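Local coordinates for protein UDP-glucose 4-epimerase (Brucella ovis, PDB 4WOK) that probably interconverts UDP-glucose and UDP-galactose by inverting C4 of the sugar, with bound NAD as transient hydride acceptor, at residues R67-M72 with R115-Q120; P202-A207 with R282-A287. The protein carries 2 engineered substitutions. All coordinates share one frame; numbering follows the deposited sequence.

Interaction 1 (R67-M72 with R115-Q120); sequences RLVETM and RLTRTQ
V69 and M72, one turn apart on helix 65-75, meet T117 and T119 in the turn that follows helix 96-116. T117 faces the helix with both branches at work. Its methyl CG2 lies against V69 CG1 at 3.6 Å, while its hydroxyl OG1 turns to M72, 3.6 Å from SD. The methionine chain runs extended beyond CG and passes at about a right angle to both threonines; nearer its root, M72 CB lies 3.8 Å from T119 OG1.

Behind this first shell, T119 OG1 lies 2.8 Å from T117 OG1, close enough for a hydrogen bond, though that pairing is not settled. With chi1 at 60°, T117 OG1 sits between its own backbone N and carbonyl carbon, and it bonds back to the A113 carbonyl. The backbone that brings the threonines together is a Schellman motif: R118, with positive phi, is the C-prime residue, and T119 N returns to C114 O. Farther along the same interface V69 touches A113, and M72 rests on L110 and C114. The T117 hydroxyl thus bonds within its own chain end, and helix 65-75 receives van der Waals contact: methyl on methyl at V69, hydroxyl oxygens beside the CB methylene and sulfur of M72.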
loop_
_atom_site.group_PDB
_atom_site.type_symbol
_atom_site.label_atom_id
_atom_site.label_comp_id
_atom_site.label_asym_id
_atom_site.label_seq_id
_atom_site.Cartn_x
_atom_site.Cartn_y
_atom_site.Cartn_z
ATOM N N ARG A 67 -13.470 17.560 -12.430
ATOM C CA ARG A 67 -13.556 16.263 -13.071
ATOM C C ARG A 67 -13.856 15.171 -12.056
ATOM O O ARG A 67 -14.574 14.225 -12.351
ATOM C CB ARG A 67 -12.261 15.942 -13.811
ATOM C CG ARG A 67 -12.343 14.690 -14.688
ATOM C CD ARG A 67 -11.161 14.684 -15.633
ATOM N NE ARG A 67 -11.177 13.538 -16.528
ATOM C CZ ARG A 67 -11.907 13.462 -17.633
ATOM N NH1 ARG A 67 -12.699 14.474 -17.986
ATOM N NH2 ARG A 67 -11.847 12.369 -18.379
ATOM N N LEU A 68 -13.283 15.294 -10.865
ATOM C CA LEU A 68 -13.529 14.305 -9.819
ATOM C C LEU A 68 -14.987 14.370 -9.331
ATOM O O LEU A 68 -15.655 13.342 -9.164
ATOM C CB LEU A 68 -12.551 14.527 -8.670
ATOM C CG LEU A 68 -12.424 13.471 -7.579
ATOM C CD1 LEU A 68 -12.199 12.067 -8.163
ATOM C CD2 LEU A 68 -11.267 13.886 -6.686
ATOM N N VAL A 69 -15.487 15.582 -9.118
ATOM C CA VAL A 69 -16.898 15.754 -8.752
ATOM C C VAL A 69 -17.831 15.208 -9.835
ATOM O O VAL A 69 -18.816 14.507 -9.544
ATOM C CB VAL A 69 -17.208 17.239 -8.482
ATOM C CG1 VAL A 69 -18.709 17.489 -8.424
ATOM C CG2 VAL A 69 -16.540 17.691 -7.181
ATOM N N GLU A 70 -17.521 15.522 -11.087
ATOM C CA GLU A 70 -18.307 15.043 -12.222
ATOM C C GLU A 70 -18.400 13.526 -12.184
ATOM O O GLU A 70 -19.461 12.933 -12.403
ATOM C CB GLU A 70 -17.664 15.498 -13.525
ATOM C CG GLU A 70 -18.406 15.127 -14.800
ATOM C CD GLU A 70 -17.621 15.566 -16.030
ATOM O OE1 GLU A 70 -17.622 16.775 -16.349
ATOM O OE2 GLU A 70 -16.969 14.706 -16.662
ATOM N N THR A 71 -17.262 12.908 -11.890
ATOM C CA THR A 71 -17.177 11.458 -11.854
ATOM C C THR A 71 -18.011 10.886 -10.731
ATOM O O THR A 71 -18.748 9.916 -10.925
ATOM C CB THR A 71 -15.724 11.004 -11.692
ATOM O OG1 THR A 71 -14.973 11.464 -12.816
ATOM C CG2 THR A 71 -15.645 9.479 -11.628
ATOM N N MET A 72 -17.901 11.475 -9.547
ATOM C CA MET A 72 -18.727 11.013 -8.431
ATOM C C MET A 72 -20.226 11.199 -8.694
ATOM O O MET A 72 -21.048 10.358 -8.299
ATOM C CB MET A 72 -18.314 11.730 -7.151
ATOM C CG MET A 72 -16.871 11.402 -6.728
ATOM S SD MET A 72 -16.499 12.153 -5.141
ATOM C CE MET A 72 -14.777 11.620 -4.935
ATOM N N ARG A 115 -17.455 15.312 0.022
ATOM C CA ARG A 115 -18.468 15.995 0.827
ATOM C C ARG A 115 -19.420 16.786 -0.061
ATOM O O ARG A 115 -20.618 16.904 0.263
ATOM C CB ARG A 115 -17.839 16.919 1.882
ATOM C CG ARG A 115 -17.169 18.194 1.316
ATOM C CD ARG A 115 -16.448 18.970 2.407
ATOM N NE ARG A 115 -15.636 20.057 1.862
ATOM C CZ ARG A 115 -16.063 21.308 1.722
ATOM N NH1 ARG A 115 -17.288 21.636 2.103
ATOM N NH2 ARG A 115 -15.260 22.239 1.218
ATOM N N LEU A 116 -18.921 17.300 -1.188
ATOM C CA LEU A 116 -19.766 18.136 -2.041
ATOM C C LEU A 116 -20.696 17.298 -2.920
ATOM O O LEU A 116 -21.588 17.834 -3.576
ATOM C CB LEU A 116 -18.913 19.060 -2.911
ATOM C CG LEU A 116 -18.067 20.079 -2.130
ATOM C CD1 LEU A 116 -17.085 20.795 -3.064
ATOM C CD2 LEU A 116 -18.971 21.082 -1.381
ATOM N N THR A 117 -20.514 15.981 -2.921
ATOM C CA THR A 117 -21.410 15.134 -3.698
ATOM C C THR A 117 -22.166 14.162 -2.779
ATOM O O THR A 117 -22.867 13.276 -3.254
ATOM C CB THR A 117 -20.639 14.349 -4.792
ATOM O OG1 THR A 117 -19.642 13.508 -4.189
ATOM C CG2 THR A 117 -19.935 15.324 -5.772
ATOM N N ARG A 118 -22.013 14.344 -1.468
ATOM C CA ARG A 118 -22.591 13.434 -0.468
ATOM C C ARG A 118 -22.112 12.016 -0.744
ATOM O O ARG A 118 -22.821 11.043 -0.485
ATOM C CB ARG A 118 -24.126 13.501 -0.460
ATOM N N THR A 119 -20.909 11.906 -1.296
ATOM C CA THR A 119 -20.280 10.610 -1.444
ATOM C C THR A 119 -19.602 10.300 -0.121
ATOM O O THR A 119 -18.672 10.968 0.275
ATOM C CB THR A 119 -19.275 10.586 -2.606
ATOM O OG1 THR A 119 -19.978 10.787 -3.839
ATOM C CG2 THR A 119 -18.553 9.243 -2.654
ATOM N N GLN A 120 -20.067 9.270 0.565
ATOM C CA GLN A 120 -19.829 9.186 1.997
ATOM C C GLN A 120 -18.652 8.364 2.496
ATOM O O GLN A 120 -17.970 8.770 3.436
ATOM C CB GLN A 120 -21.088 8.641 2.682
ATOM C CG GLN A 120 -21.760 9.668 3.561
ATOM C CD GLN A 120 -20.953 9.977 4.803
ATOM O OE1 GLN A 120 -19.882 9.410 5.023
ATOM N NE2 GLN A 120 -21.475 10.872 5.635
#

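Interaction 2 (P202-A207 with R282-A287); sequences PRAMMA and RSVPVA
V284 fits against the helix at A204 with both of its methyls: CG1 and CG2 each lie 3.6 Å from A204 O, so the valine fork straddles the carbonyl oxygen. With chi1 at -178°, CG1 stands anti to the backbone N and also comes within 4.2 Å of A204 CB. A207, the next residue on this face of helix 200-209, puts its CB 4.2 Å from V284 CG1, and the same methyl rests against both alanines, one turn apart. With alanines at both positions, the CA atoms of A207 and V284 come to 5.8 Å.

This is the enclosed side of the contact, where V284, A204 and A207 are all buried. V284 also touches V273 and I276 of helix 269-280 and L215 of strand 215-218, while A204 meets I276 and L215 as well. The two strands 215-218 and 286-289 form a small parallel sheet, tied by backbone bonds from L215 to P285 and A287, and the helix lies beside its start. In epimerases of this family such elements belong to the smaller, C-terminal part that packs beside the Rossmann domain.

At the solvent edge the contact passes to the proline ring. P285 is partly exposed, yet its CD makes the closest approach of the pair, 3.3 Å from A207 O, and stands 3.7 Å from A207 CB. P285 is the centre of an inverse gamma turn, closed by a weak bond from V286 N to V284 O at 2.8 Å, which bends the chain as it enters the strand. The chain before V284, at R282 and S283, is exposed to solvent.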
loop_
_atom_site.group_PDB
_atom_site.type_symbol
_atom_site.label_atom_id
_atom_site.label_comp_id
_atom_site.label_asym_id
_atom_site.label_seq_id
_atom_site.Cartn_x
_atom_site.Cartn_y
_atom_site.Cartn_z
ATOM N N PRO A 202 10.980 -6.674 -5.173
ATOM C CA PRO A 202 11.211 -6.537 -6.614
ATOM C C PRO A 202 12.659 -6.291 -7.011
ATOM O O PRO A 202 13.103 -6.882 -7.994
ATOM C CB PRO A 202 10.351 -5.328 -6.979
ATOM C CG PRO A 202 9.179 -5.463 -6.046
ATOM C CD PRO A 202 9.814 -5.875 -4.744
ATOM N N ARG A 203 13.371 -5.435 -6.285
ATOM C CA ARG A 203 14.768 -5.179 -6.607
ATOM C C ARG A 203 15.601 -6.453 -6.446
ATOM O O ARG A 203 16.433 -6.784 -7.299
ATOM C CB ARG A 203 15.319 -4.052 -5.733
ATOM C CG ARG A 203 14.821 -2.658 -6.147
ATOM C CD ARG A 203 15.399 -1.556 -5.263
ATOM N NE ARG A 203 16.863 -1.588 -5.219
ATOM C CZ ARG A 203 17.575 -1.774 -4.107
ATOM N NH1 ARG A 203 16.957 -1.938 -2.941
ATOM N NH2 ARG A 203 18.906 -1.790 -4.159
ATOM N N ALA A 204 15.363 -7.192 -5.369
ATOM C CA ALA A 204 16.132 -8.417 -5.142
ATOM C C ALA A 204 15.890 -9.416 -6.278
ATOM O O ALA A 204 16.814 -10.091 -6.738
ATOM C CB ALA A 204 15.783 -9.030 -3.794
ATOM N N MET A 205 14.648 -9.492 -6.747
ATOM C CA MET A 205 14.302 -10.415 -7.827
ATOM C C MET A 205 14.893 -9.978 -9.159
ATOM O O MET A 205 15.412 -10.800 -9.928
ATOM C CB MET A 205 12.780 -10.551 -7.955
ATOM C CG MET A 205 12.179 -11.341 -6.827
ATOM S SD MET A 205 10.385 -11.449 -6.892
ATOM C CE MET A 205 10.134 -12.612 -5.549
ATOM N N MET A 206 14.802 -8.687 -9.437
ATOM C CA MET A 206 15.397 -8.136 -10.641
ATOM C C MET A 206 16.893 -8.431 -10.669
ATOM O O MET A 206 17.436 -8.781 -11.712
ATOM C CB MET A 206 15.149 -6.632 -10.725
ATOM C CG MET A 206 13.680 -6.269 -11.006
ATOM S SD MET A 206 13.352 -4.519 -10.703
ATOM C CE MET A 206 14.290 -3.775 -12.037
ATOM N N ALA A 207 17.539 -8.305 -9.516
ATOM C CA ALA A 207 18.980 -8.556 -9.421
ATOM C C ALA A 207 19.275 -10.042 -9.674
ATOM O O ALA A 207 20.172 -10.383 -10.434
ATOM C CB ALA A 207 19.504 -8.123 -8.071
ATOM N N ARG A 282 17.878 -19.092 -8.723
ATOM C CA ARG A 282 18.830 -18.052 -9.075
ATOM C C ARG A 282 19.157 -17.222 -7.847
ATOM O O ARG A 282 18.261 -16.768 -7.146
ATOM C CB ARG A 282 18.276 -17.192 -10.204
ATOM C CG ARG A 282 17.937 -18.025 -11.425
ATOM C CD ARG A 282 17.631 -17.174 -12.634
ATOM N NE ARG A 282 18.811 -16.453 -13.101
ATOM C CZ ARG A 282 18.849 -15.743 -14.224
ATOM N NH1 ARG A 282 17.769 -15.670 -14.994
ATOM N NH2 ARG A 282 19.960 -15.107 -14.576
ATOM N N SER A 283 20.443 -17.047 -7.570
ATOM C CA SER A 283 20.858 -16.311 -6.383
ATOM C C SER A 283 20.792 -14.805 -6.606
ATOM O O SER A 283 20.958 -14.323 -7.729
ATOM C CB SER A 283 22.273 -16.701 -5.970
ATOM O OG SER A 283 23.210 -16.236 -6.921
ATOM N N VAL A 284 20.557 -14.071 -5.525
ATOM C CA VAL A 284 20.564 -12.610 -5.562
ATOM C C VAL A 284 21.990 -12.101 -5.375
ATOM O O VAL A 284 22.628 -12.434 -4.385
ATOM C CB VAL A 284 19.664 -12.016 -4.470
ATOM C CG1 VAL A 284 19.653 -10.490 -4.559
ATOM C CG2 VAL A 284 18.256 -12.579 -4.576
ATOM N N PRO A 285 22.501 -11.304 -6.327
ATOM C CA PRO A 285 23.894 -10.842 -6.209
ATOM C C PRO A 285 24.056 -9.702 -5.195
ATOM O O PRO A 285 24.212 -8.544 -5.573
ATOM C CB PRO A 285 24.228 -10.378 -7.626
ATOM C CG PRO A 285 22.893 -9.947 -8.193
ATOM C CD PRO A 285 21.911 -10.952 -7.630
ATOM N N VAL A 286 24.035 -10.055 -3.913
ATOM C CA VAL A 286 24.086 -9.088 -2.828
ATOM C C VAL A 286 25.439 -8.400 -2.706
ATOM O O VAL A 286 26.485 -9.038 -2.767
ATOM C CB VAL A 286 23.754 -9.752 -1.481
ATOM C CG1 VAL A 286 23.945 -8.772 -0.332
ATOM C CG2 VAL A 286 22.328 -10.266 -1.499
ATOM N N ALA A 287 25.399 -7.083 -2.555
ATOM C CA ALA A 287 26.578 -6.321 -2.186
ATOM C C ALA A 287 26.340 -5.763 -0.798
ATOM O O ALA A 287 25.577 -4.813 -0.625
ATOM C CB ALA A 287 26.840 -5.210 -3.184
#

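Overall arrangement
Interaction 1 closes well before interaction 2 opens along the chain. Their centres are about 44 Å apart, on opposite sides of the chain's centre, and their nearest atoms about 28 Å apart. Interaction 1 joins neighbouring helices 65-75 and 96-116 beside the NAD-binding sheet; they lead on to its parallel strands 79-82 and 121-125. Interaction 2 joins helix 200-209 to the approach of strand 286-289, in the separate two-stranded sheet with 215-218. The M72 side chain is about 11 Å from NAD and that of A204 about 12 Å from zinc, so these residues stand back from both sites, although P202, in the same helical segment as A204, packs on the zinc ligands E192 and E197.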